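Local coordinates for flagellar protein FlgA (Thermotoga maritima, PDB 3FRN) that probably acts in the periplasm as a chaperone for assembly of the P-ring of the flagellar basal body, at residues Q110-T115 with V124-P129. Residues are numbered along the deposited sequence; the frame is centred on the assembly and turned at random.
Sequences QTIRVT and VFLRFP
The guanidinium of R113 and the ring of F125 meet obliquely, their planes 56° apart, with NE of R113 4.2 Å from CD2 of F125. The pair projects from one face of the antiparallel beta hairpin of strands 111-118 and 121-127, in the HotDog-like region. With chi1 at -174° R113 reaches away from its own backbone N, and a bend at chi3 then brings the guanidinium beside the ring; Y132 and T134 of strand 132-148 also touch F125. At the loop end, the side chain of Q110 runs alongside that of R127, the amide plane and the R127 guanidinium plane 59° apart, while NE2 of Q110 approaches CA of P129 at 3.8 Å. Beneath R113 and F125, paired backbone bonds fix the register: N of F125 to O of R113 at 2.7 Å, and N of R113 to O of F125 at 3.0 Å, the latter in the carbonyl plane. I112, V114, V124 and L126 occupy the reverse face, where helix 74-87 covers I112 and V114. Here CD2 of L126 lies against CG1 of I112 at 3.8 Å, and V124 sits alongside V114, CG2 to CG2 at 3.7 Å. A further backbone bond ties the two segments together at Q110, whose N donates to O of R127 at 2.7 Å in a nearly straight line.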
ATOM      1  N   GLN A 110     -25.177  12.383 -11.679  1.00 52.02           N
ATOM      2  CA  GLN A 110     -25.709  13.418 -10.811  1.00 54.93           C
ATOM      3  C   GLN A 110     -24.994  13.351  -9.469  1.00 53.89           C
ATOM      4  O   GLN A 110     -24.445  14.347  -8.996  1.00 56.86           O
ATOM      5  CB  GLN A 110     -27.201  13.217 -10.582  1.00 56.43           C
ATOM      6  CG  GLN A 110     -28.092  13.493 -11.776  1.00 58.82           C
ATOM      7  CD  GLN A 110     -29.554  13.416 -11.392  1.00 66.44           C
ATOM      8  OE1 GLN A 110     -29.893  12.929 -10.308  1.00 64.29           O
ATOM      9  NE2 GLN A 110     -30.429  13.901 -12.268  1.00 68.68           N
ATOM     10  N   THR A 111     -25.003  12.161  -8.872  1.00 50.18           N
ATOM     11  CA  THR A 111     -24.449  11.939  -7.542  1.00 47.60           C
ATOM     12  C   THR A 111     -23.400  10.834  -7.587  1.00 50.24           C
ATOM     13  O   THR A 111     -23.504   9.896  -8.382  1.00 45.74           O
ATOM     14  CB  THR A 111     -25.554  11.533  -6.550  1.00 46.02           C
ATOM     15  OG1 THR A 111     -26.808  12.090  -6.973  1.00 43.21           O
ATOM     16  CG2 THR A 111     -25.220  12.008  -5.128  1.00 47.52           C
ATOM     17  N   ILE A 112     -22.373  10.961  -6.754  1.00 52.50           N
ATOM     18  CA  ILE A 112     -21.355   9.920  -6.625  1.00 53.66           C
ATOM     19  C   ILE A 112     -21.151   9.607  -5.146  1.00 55.69           C
ATOM     20  O   ILE A 112     -20.574  10.414  -4.413  1.00 65.08           O
ATOM     21  CB  ILE A 112     -20.018  10.325  -7.291  1.00 50.94           C
ATOM     22  CG1 ILE A 112     -20.234  10.626  -8.779  1.00 53.86           C
ATOM     23  CG2 ILE A 112     -18.968   9.216  -7.115  1.00 47.15           C
ATOM     24  CD1 ILE A 112     -19.071  11.292  -9.463  1.00 48.50           C
ATOM     25  N   ARG A 113     -21.647   8.450  -4.709  1.00 55.26           N
ATOM     26  CA  ARG A 113     -21.537   8.035  -3.308  1.00 57.63           C
ATOM     27  C   ARG A 113     -20.658   6.790  -3.169  1.00 56.10           C
ATOM     28  O   ARG A 113     -20.874   5.787  -3.857  1.00 56.13           O
ATOM     29  CB  ARG A 113     -22.928   7.786  -2.711  1.00 59.58           C
ATOM     30  CG  ARG A 113     -22.942   7.492  -1.212  1.00 59.95           C
ATOM     31  CD  ARG A 113     -24.344   7.118  -0.717  1.00 63.00           C
ATOM     32  NE  ARG A 113     -24.861   5.914  -1.375  1.00 75.20           N
ATOM     33  CZ  ARG A 113     -25.957   5.253  -1.006  1.00 71.32           C
ATOM     34  NH1 ARG A 113     -26.680   5.664   0.032  1.00 74.08           N
ATOM     35  NH2 ARG A 113     -26.329   4.171  -1.681  1.00 62.59           N
ATOM     36  N   VAL A 114     -19.668   6.866  -2.274  1.00 54.16           N
ATOM     37  CA  VAL A 114     -18.704   5.778  -2.081  1.00 49.76           C
ATOM     38  C   VAL A 114     -18.765   5.216  -0.658  1.00 49.75           C
ATOM     39  O   VAL A 114     -18.683   5.977   0.323  1.00 53.59           O
ATOM     40  CB  VAL A 114     -17.261   6.240  -2.409  1.00 46.37           C
ATOM     41  CG1 VAL A 114     -16.239   5.194  -1.999  1.00 44.97           C
ATOM     42  CG2 VAL A 114     -17.130   6.543  -3.877  1.00 45.40           C
ATOM     43  N   THR A 115     -18.909   3.882  -0.552  1.00 47.32           N
ATOM     44  CA  THR A 115     -18.955   3.235   0.772  1.00 40.93           C
ATOM     45  C   THR A 115     -17.954   2.083   0.824  1.00 43.53           C
ATOM     46  O   THR A 115     -17.734   1.396  -0.176  1.00 48.15           O
ATOM     47  CB  THR A 115     -20.370   2.675   1.071  1.00 40.00           C
ATOM     48  OG1 THR A 115     -21.329   3.602   0.502  1.00 42.91           O
ATOM     49  CG2 THR A 115     -20.619   2.488   2.593  1.00 30.57           C
ATOM     50  N   VAL A 124     -18.835   2.183  -5.362  1.00 34.53           N
ATOM     51  CA  VAL A 124     -19.054   3.501  -5.924  1.00 34.67           C
ATOM     52  C   VAL A 124     -20.404   3.552  -6.628  1.00 38.96           C
ATOM     53  O   VAL A 124     -20.587   2.993  -7.728  1.00 43.03           O
ATOM     54  CB  VAL A 124     -17.946   3.879  -6.938  1.00 42.28           C
ATOM     55  CG1 VAL A 124     -18.186   5.271  -7.465  1.00 38.46           C
ATOM     56  CG2 VAL A 124     -16.563   3.780  -6.291  1.00 40.89           C
ATOM     57  N   PHE A 125     -21.338   4.250  -6.006  1.00 41.08           N
ATOM     58  CA  PHE A 125     -22.687   4.350  -6.521  1.00 43.21           C
ATOM     59  C   PHE A 125     -22.855   5.603  -7.371  1.00 45.15           C
ATOM     60  O   PHE A 125     -22.562   6.718  -6.917  1.00 48.07           O
ATOM     61  CB  PHE A 125     -23.692   4.365  -5.370  1.00 38.99           C
ATOM     62  CG  PHE A 125     -25.091   4.659  -5.807  1.00 45.79           C
ATOM     63  CD1 PHE A 125     -25.791   3.743  -6.586  1.00 49.27           C
ATOM     64  CD2 PHE A 125     -25.709   5.856  -5.449  1.00 30.83           C
ATOM     65  CE1 PHE A 125     -27.085   4.006  -7.000  1.00 40.72           C
ATOM     66  CE2 PHE A 125     -27.003   6.127  -5.858  1.00 21.15           C
ATOM     67  CZ  PHE A 125     -27.693   5.200  -6.633  1.00 47.55           C
ATOM     68  N   LEU A 126     -23.351   5.417  -8.592  1.00 38.98           N
ATOM     69  CA  LEU A 126     -23.555   6.532  -9.515  1.00 34.16           C
ATOM     70  C   LEU A 126     -25.020   6.678  -9.873  1.00 38.87           C
ATOM     71  O   LEU A 126     -25.636   5.734 -10.368  1.00 42.47           O
ATOM     72  CB  LEU A 126     -22.732   6.323 -10.798  1.00 36.60           C
ATOM     73  CG  LEU A 126     -21.264   5.937 -10.652  1.00 46.99           C
ATOM     74  CD1 LEU A 126     -20.635   5.676 -12.051  1.00 31.58           C
ATOM     75  CD2 LEU A 126     -20.510   7.027  -9.919  1.00 50.46           C
ATOM     76  N   ARG A 127     -25.580   7.849  -9.614  1.00 34.42           N
ATOM     77  CA  ARG A 127     -26.902   8.188 -10.074  1.00 32.93           C
ATOM     78  C   ARG A 127     -26.849   8.929 -11.371  1.00 41.70           C
ATOM     79  O   ARG A 127     -26.168   9.922 -11.518  1.00 35.86           O
ATOM     80  CB  ARG A 127     -27.655   9.039  -9.061  1.00 30.94           C
ATOM     81  CG  ARG A 127     -29.118   8.661  -8.864  1.00 41.28           C
ATOM     82  CD  ARG A 127     -30.004   8.876 -10.097  1.00 47.40           C
ATOM     83  NE  ARG A 127     -31.409   9.118  -9.755  1.00 56.47           N
ATOM     84  CZ  ARG A 127     -32.467   8.678 -10.431  1.00 48.90           C
ATOM     85  NH1 ARG A 127     -32.331   7.964 -11.520  1.00 38.13           N
ATOM     86  NH2 ARG A 127     -33.687   8.964 -10.006  1.00 40.83           N
ATOM     87  N   PHE A 128     -27.617   8.431 -12.307  1.00 44.54           N
ATOM     88  CA  PHE A 128     -27.758   9.116 -13.578  1.00 51.23           C
ATOM     89  C   PHE A 128     -29.210   9.566 -13.685  1.00 51.29           C
ATOM     90  O   PHE A 128     -30.080   9.019 -12.991  1.00 54.17           O
ATOM     91  CB  PHE A 128     -27.355   8.194 -14.743  1.00 48.60           C
ATOM     92  CG  PHE A 128     -25.920   7.782 -14.710  1.00 43.46           C
ATOM     93  CD1 PHE A 128     -24.940   8.592 -15.265  1.00 39.44           C
ATOM     94  CD2 PHE A 128     -25.538   6.592 -14.108  1.00 43.23           C
ATOM     95  CE1 PHE A 128     -23.601   8.210 -15.229  1.00 41.27           C
ATOM     96  CE2 PHE A 128     -24.210   6.224 -14.057  1.00 35.17           C
ATOM     97  CZ  PHE A 128     -23.243   7.027 -14.621  1.00 48.68           C
ATOM     98  N   PRO A 129     -29.482  10.585 -14.525  1.00 52.56           N
ATOM     99  CA  PRO A 129     -30.870  10.998 -14.749  1.00 51.83           C
ATOM    100  C   PRO A 129     -31.808   9.827 -15.093  1.00 51.68           C
ATOM    101  O   PRO A 129     -32.961   9.828 -14.667  1.00 52.73           O
ATOM    102  CB  PRO A 129     -30.755  11.970 -15.927  1.00 49.98           C
ATOM    103  CG  PRO A 129     -29.378  12.541 -15.799  1.00 51.96           C
ATOM    104  CD  PRO A 129     -28.526  11.424 -15.280  1.00 50.42           C
TER